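PDB 4CZW: PAN2-PAN3 deadenylation complex catalytic subunit pan2 from Neurospora crassa, which catalyses, as the nuclease subunit of the Pan2-Pan3 complex, the 3'-end shortening of mRNA poly(A) tails, releasing 5'-AMP. Local coordinates for residues T73-A77 / D78-L82; D410-V413 / L414-N418. All blocks are in the same frame, centred on the assembly; numbering follows the deposited sequence.

From the N terminus, the chain first meets interaction 1, where 73-82 leaves helix 61-71, bends round a zinc ion and enters helix 81-94 of the USP-like domain. More than 300 residues later, past strand 385-394, interaction 2 forms a single turn, 410-418, before strand 441-451 opens the exonuclease sheet. Each contact closes a short local loop; they follow in series, neither nested nor crossed. In space they meet: A74 CB packs on D410 OD1 and S412 OG, and L76 CD1 lies against R416 NH1. Both also touch helix 529-541, so the zinc loop, the turn 410-418 and the nuclease domain are joined in one place.

Interaction 1. Residues T73-A77 / D78-L82; sequences TACLA and DPCLL. With ZN (zinc ion), chain B.
C75 and C80 meet through one zinc ion: each SG binds it at 2.3 Å, and the two sulfurs, C75 SG and C80 SG, stand 3.9 Å apart. The S-Zn-S angle of about 114° is close to tetrahedral. SG lies anti to the backbone N in both cysteines, which carries the sulfurs from the two arms of the loop towards the metal between them. H70 NE2, from the end of helix 61-71, and C83 SG, from helix 81-94, complete the coordination.

In the next shell the backbone steadies C75. A77 N donates to C75 SG at 3.6 Å with an angle of 156°, an NH-S bond that would be expected to ease the negative charge of a zinc-bound thiolate. On the other flank C75 N donates to T73 OG1 at 3.3 Å, an ST turn; the same hydroxyl is hydrogen-bonded to H70 O and so ties one ligand residue to another. Between the arms A77 CB rests on C80 CB at 3.9 Å, apolar packing beside the metal. The reversal itself runs through D78 and a cis peptide bond before P79, after which C80 takes the N-cap position of helix 81-94.

Farther out, K530 of helix 529-541 donates to both C75 O and A77 O, and K534 to T73 O, so three of the loop's carbonyls are bonded by lysines of the exonuclease domain. L81 and L82 turn instead to helix 130-149. The whole is a zinc site of three cysteines and one histidine linking two helices, one of two zinc sites in a USP-like domain predicted to be proteolytically inactive and to act as a scaffold.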
ATOM      1  N   THR A  73       1.521 -15.217  -2.891  1.00 49.03           N
ATOM      2  CA  THR A  73       1.189 -16.584  -2.500  1.00 50.19           C
ATOM      3  C   THR A  73      -0.279 -16.886  -2.776  1.00 49.93           C
ATOM      4  O   THR A  73      -0.984 -16.084  -3.387  1.00 50.95           O
ATOM      5  CB  THR A  73       1.485 -16.843  -1.009  1.00 53.07           C
ATOM      6  OG1 THR A  73       0.569 -16.096  -0.197  1.00 41.86           O
ATOM      7  CG2 THR A  73       2.913 -16.442  -0.668  1.00 53.14           C
ATOM      8  N   ALA A  74      -0.734 -18.046  -2.316  1.00 45.48           N
ATOM      9  CA  ALA A  74      -2.109 -18.474  -2.540  1.00 41.77           C
ATOM     10  C   ALA A  74      -3.034 -18.001  -1.424  1.00 45.43           C
ATOM     11  O   ALA A  74      -4.153 -18.497  -1.290  1.00 48.32           O
ATOM     12  CB  ALA A  74      -2.177 -19.988  -2.670  1.00 40.00           C
ATOM     13  N   CYS A  75      -2.560 -17.041  -0.635  1.00 52.89           N
ATOM     14  CA  CYS A  75      -3.309 -16.516   0.504  1.00 44.88           C
ATOM     15  C   CYS A  75      -4.696 -16.022   0.102  1.00 46.23           C
ATOM     16  O   CYS A  75      -4.829 -15.108  -0.711  1.00 54.20           O
ATOM     17  CB  CYS A  75      -2.527 -15.384   1.176  1.00 42.53           C
ATOM     18  SG  CYS A  75      -3.387 -14.576   2.551  1.00 43.89           S
ATOM     19  N   LEU A  76      -5.723 -16.642   0.674  1.00 50.42           N
ATOM     20  CA  LEU A  76      -7.103 -16.259   0.398  1.00 48.93           C
ATOM     21  C   LEU A  76      -7.747 -15.612   1.618  1.00 47.92           C
ATOM     22  O   LEU A  76      -8.971 -15.534   1.719  1.00 48.68           O
ATOM     23  CB  LEU A  76      -7.921 -17.473  -0.045  1.00 47.52           C
ATOM     24  CG  LEU A  76      -7.560 -18.083  -1.401  1.00 54.59           C
ATOM     25  CD1 LEU A  76      -8.444 -19.283  -1.700  1.00 52.52           C
ATOM     26  CD2 LEU A  76      -7.675 -17.041  -2.501  1.00 41.75           C
ATOM     27  N   ALA A  77      -6.914 -15.152   2.545  1.00 47.56           N
ATOM     28  CA  ALA A  77      -7.402 -14.477   3.739  1.00 45.06           C
ATOM     29  C   ALA A  77      -7.993 -13.120   3.382  1.00 50.52           C
ATOM     30  O   ALA A  77      -7.405 -12.359   2.615  1.00 48.99           O
ATOM     31  CB  ALA A  77      -6.287 -14.323   4.759  1.00 32.42           C
ATOM     32  N   ASP A  78      -9.162 -12.825   3.939  1.00 51.25           N
ATOM     33  CA  ASP A  78      -9.837 -11.558   3.688  1.00 48.66           C
ATOM     34  C   ASP A  78     -10.724 -11.206   4.877  1.00 49.42           C
ATOM     35  O   ASP A  78     -11.677 -11.927   5.173  1.00 67.42           O
ATOM     36  CB  ASP A  78     -10.659 -11.632   2.399  1.00 54.59           C
ATOM     37  CG  ASP A  78     -11.239 -10.290   1.996  1.00 56.59           C
ATOM     38  OD1 ASP A  78     -10.624  -9.251   2.317  1.00 67.26           O
ATOM     39  OD2 ASP A  78     -12.307 -10.272   1.350  1.00 54.53           O
ATOM     40  N   PRO A  79     -10.420 -10.090   5.563  1.00 54.99           N
ATOM     41  CA  PRO A  79      -9.359  -9.124   5.249  1.00 45.83           C
ATOM     42  C   PRO A  79      -7.948  -9.604   5.589  1.00 49.65           C
ATOM     43  O   PRO A  79      -7.760 -10.407   6.502  1.00 58.50           O
ATOM     44  CB  PRO A  79      -9.732  -7.913   6.108  1.00 48.97           C
ATOM     45  CG  PRO A  79     -10.426  -8.503   7.278  1.00 48.23           C
ATOM     46  CD  PRO A  79     -11.205  -9.672   6.739  1.00 49.22           C
ATOM     47  N   CYS A  80      -6.973  -9.102   4.837  1.00 46.62           N
ATOM     48  CA  CYS A  80      -5.567  -9.425   5.038  1.00 40.58           C
ATOM     49  C   CYS A  80      -4.719  -8.222   4.644  1.00 48.45           C
ATOM     50  O   CYS A  80      -4.436  -8.013   3.464  1.00 48.81           O
ATOM     51  CB  CYS A  80      -5.172 -10.656   4.221  1.00 44.20           C
ATOM     52  SG  CYS A  80      -3.442 -11.147   4.359  1.00 44.97           S
ATOM     53  N   LEU A  81      -4.321  -7.435   5.639  1.00 42.81           N
ATOM     54  CA  LEU A  81      -3.667  -6.151   5.403  1.00 37.56           C
ATOM     55  C   LEU A  81      -2.322  -6.270   4.691  1.00 40.29           C
ATOM     56  O   LEU A  81      -1.920  -5.360   3.966  1.00 45.94           O
ATOM     57  CB  LEU A  81      -3.483  -5.407   6.727  1.00 40.42           C
ATOM     58  CG  LEU A  81      -4.777  -5.032   7.453  1.00 42.67           C
ATOM     59  CD1 LEU A  81      -4.478  -4.266   8.732  1.00 41.79           C
ATOM     60  CD2 LEU A  81      -5.691  -4.228   6.540  1.00 36.13           C
ATOM     61  N   LEU A  82      -1.628  -7.385   4.895  1.00 39.39           N
ATOM     62  CA  LEU A  82      -0.335  -7.587   4.250  1.00 37.71           C
ATOM     63  C   LEU A  82      -0.506  -7.797   2.749  1.00 48.13           C
ATOM     64  O   LEU A  82       0.289  -7.304   1.950  1.00 43.68           O
ATOM     65  CB  LEU A  82       0.405  -8.771   4.872  1.00 39.10           C
ATOM     66  CG  LEU A  82       1.837  -8.973   4.371  1.00 41.45           C
ATOM     67  CD1 LEU A  82       2.632  -7.685   4.500  1.00 45.50           C
ATOM     68  CD2 LEU A  82       2.516 -10.098   5.129  1.00 40.52           C
TER
HETATM   69 ZN    ZN B3094      -2.407 -12.466   2.790  1.00 47.14          ZN

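Interaction 2. Residues D410-V413 / L414-N418; sequences DTSV and LFRDN
R416 folds back along the turn to reach S412 with a side-chain hydrogen bond. R416 NH2 donates to S412 OG over 3.1 Å at 151°, the hydroxyl standing 20° off the guanidinium plane. CG starts anti to the backbone N, and a bend at chi3 (-65°) brings the guanidinium alongside the turn, with S412 O over one of its faces. S412 OG in turn donates to D410 OD1 at 2.5 Å, on the syn lone pair, so the hydroxyl links arginine to aspartate. D410 OD1 also accepts S412 N at 3.1 Å, from above the carboxylate plane, closing an Asx turn. A leucine in place of R416 would probably leave S412 OG without its donor and take away the positive charge that lies near the D410 carboxylate.

Backbone bonds shape the turn itself. L414 N donates to T411 O at 3.1 Å and F415 N to S412 O at 3.3 Å; R416 N adds a weak bond to the same S412 O.

Packing supplies the rest. T411 and F415 run side by side, with T411 OG1 at the ring edge, in plane, 3.4 Å from F415 CE2. L414 CB sits 4.2 Å above one face of that ring, offset towards its rim. V413 CG1 meets L414 CG at 4.3 Å.

This short, weakly bonded helical turn, about 412-415, packs between the zinc loop 73-82 and helix 529-541 of the exonuclease domain. D410 is hydrogen-bonded through its backbone to A72, just after helix 61-71, while V413 and L414 pack on K535 of helix 529-541, L414 reaching V538 and L539 as well.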
ATOM      1  N   ASP A 410       2.103 -17.470  -7.550  1.00 51.77           N
ATOM      2  CA  ASP A 410       1.112 -18.530  -7.404  1.00 45.97           C
ATOM      3  C   ASP A 410      -0.154 -18.179  -8.177  1.00 53.16           C
ATOM      4  O   ASP A 410      -0.692 -17.080  -8.038  1.00 51.66           O
ATOM      5  CB  ASP A 410       0.788 -18.770  -5.929  1.00 46.27           C
ATOM      6  CG  ASP A 410      -0.089 -19.989  -5.718  1.00 54.35           C
ATOM      7  OD1 ASP A 410      -1.327 -19.853  -5.793  1.00 51.08           O
ATOM      8  OD2 ASP A 410       0.463 -21.084  -5.476  1.00 57.30           O
ATOM      9  N   THR A 411      -0.629 -19.118  -8.990  1.00 56.46           N
ATOM     10  CA  THR A 411      -1.758 -18.866  -9.879  1.00 51.69           C
ATOM     11  C   THR A 411      -2.952 -19.771  -9.587  1.00 50.08           C
ATOM     12  O   THR A 411      -3.875 -19.869 -10.396  1.00 53.93           O
ATOM     13  CB  THR A 411      -1.355 -19.057 -11.353  1.00 50.05           C
ATOM     14  OG1 THR A 411      -1.043 -20.436 -11.589  1.00 46.94           O
ATOM     15  CG2 THR A 411      -0.143 -18.202 -11.692  1.00 34.73           C
ATOM     16  N   SER A 412      -2.932 -20.421  -8.428  1.00 52.25           N
ATOM     17  CA  SER A 412      -3.955 -21.404  -8.074  1.00 55.64           C
ATOM     18  C   SER A 412      -5.353 -20.800  -7.948  1.00 52.04           C
ATOM     19  O   SER A 412      -6.353 -21.505  -8.077  1.00 59.22           O
ATOM     20  CB  SER A 412      -3.580 -22.103  -6.767  1.00 52.74           C
ATOM     21  OG  SER A 412      -3.491 -21.176  -5.699  1.00 48.11           O
ATOM     22  N   VAL A 413      -5.419 -19.496  -7.697  1.00 49.55           N
ATOM     23  CA  VAL A 413      -6.696 -18.814  -7.514  1.00 49.73           C
ATOM     24  C   VAL A 413      -7.484 -18.756  -8.825  1.00 58.77           C
ATOM     25  O   VAL A 413      -8.711 -18.652  -8.822  1.00 59.48           O
ATOM     26  CB  VAL A 413      -6.488 -17.382  -6.955  1.00 49.32           C
ATOM     27  CG1 VAL A 413      -5.761 -16.505  -7.967  1.00 44.00           C
ATOM     28  CG2 VAL A 413      -7.816 -16.755  -6.544  1.00 39.50           C
ATOM     29  N   LEU A 414      -6.774 -18.849  -9.945  1.00 54.68           N
ATOM     30  CA  LEU A 414      -7.401 -18.777 -11.261  1.00 54.58           C
ATOM     31  C   LEU A 414      -8.089 -20.083 -11.645  1.00 64.17           C
ATOM     32  O   LEU A 414      -9.021 -20.088 -12.449  1.00 60.94           O
ATOM     33  CB  LEU A 414      -6.364 -18.411 -12.325  1.00 54.50           C
ATOM     34  CG  LEU A 414      -5.678 -17.049 -12.206  1.00 53.98           C
ATOM     35  CD1 LEU A 414      -4.631 -16.882 -13.297  1.00 42.43           C
ATOM     36  CD2 LEU A 414      -6.699 -15.924 -12.266  1.00 45.98           C
ATOM     37  N   PHE A 415      -7.630 -21.189 -11.068  1.00 63.80           N
ATOM     38  CA  PHE A 415      -8.108 -22.509 -11.468  1.00 60.67           C
ATOM     39  C   PHE A 415      -9.004 -23.165 -10.420  1.00 65.66           C
ATOM     40  O   PHE A 415      -9.655 -24.172 -10.696  1.00 70.62           O
ATOM     41  CB  PHE A 415      -6.920 -23.426 -11.772  1.00 57.21           C
ATOM     42  CG  PHE A 415      -5.906 -22.821 -12.700  1.00 56.99           C
ATOM     43  CD1 PHE A 415      -6.134 -22.777 -14.065  1.00 54.57           C
ATOM     44  CD2 PHE A 415      -4.721 -22.298 -12.208  1.00 52.58           C
ATOM     45  CE1 PHE A 415      -5.201 -22.223 -14.922  1.00 56.57           C
ATOM     46  CE2 PHE A 415      -3.784 -21.742 -13.059  1.00 50.82           C
ATOM     47  CZ  PHE A 415      -4.025 -21.704 -14.417  1.00 58.68           C
ATOM     48  N   ARG A 416      -9.038 -22.594  -9.219  1.00 69.61           N
ATOM     49  CA  ARG A 416      -9.792 -23.186  -8.118  1.00 65.66           C
ATOM     50  C   ARG A 416     -11.300 -23.014  -8.296  1.00 68.50           C
ATOM     51  O   ARG A 416     -11.768 -21.962  -8.730  1.00 63.94           O
ATOM     52  CB  ARG A 416      -9.351 -22.578  -6.784  1.00 71.18           C
ATOM     53  CG  ARG A 416     -10.015 -23.208  -5.567  1.00 75.39           C
ATOM     54  CD  ARG A 416      -9.418 -22.694  -4.264  1.00 77.29           C
ATOM     55  NE  ARG A 416      -8.015 -23.073  -4.114  1.00 79.88           N
ATOM     56  CZ  ARG A 416      -6.992 -22.254  -4.337  1.00 75.13           C
ATOM     57  NH1 ARG A 416      -7.213 -21.004  -4.720  1.00 72.68           N
ATOM     58  NH2 ARG A 416      -5.748 -22.684  -4.176  1.00 68.57           N
ATOM     59  N   ASP A 417     -12.051 -24.059  -7.957  1.00 76.53           N
ATOM     60  CA  ASP A 417     -13.506 -24.024  -8.048  1.00 70.57           C
ATOM     61  C   ASP A 417     -14.153 -24.237  -6.684  1.00 72.54           C
ATOM     62  O   ASP A 417     -14.012 -25.300  -6.078  1.00 85.53           O
ATOM     63  CB  ASP A 417     -14.007 -25.081  -9.034  1.00 69.75           C
ATOM     64  CG  ASP A 417     -15.514 -25.042  -9.215  1.00 76.84           C
ATOM     65  OD1 ASP A 417     -16.114 -23.968  -9.005  1.00 76.55           O
ATOM     66  OD2 ASP A 417     -16.099 -26.088  -9.572  1.00 79.36           O
ATOM     67  N   ASN A 418     -14.864 -23.221  -6.206  1.00 71.67           N
ATOM     68  CA  ASN A 418     -15.580 -23.310  -4.938  1.00 60.27           C
ATOM     69  C   ASN A 418     -17.045 -22.922  -5.099  1.00 68.72           C
ATOM     70  O   ASN A 418     -17.698 -22.507  -4.141  1.00 63.17           O
ATOM     71  CB  ASN A 418     -14.915 -22.426  -3.881  1.00 65.35           C
ATOM     72  CG  ASN A 418     -13.510 -22.882  -3.541  1.00 73.93           C
ATOM     73  OD1 ASN A 418     -13.208 -24.074  -3.570  1.00 71.26           O
ATOM     74  ND2 ASN A 418     -12.642 -21.931  -3.214  1.00 77.93           N
TER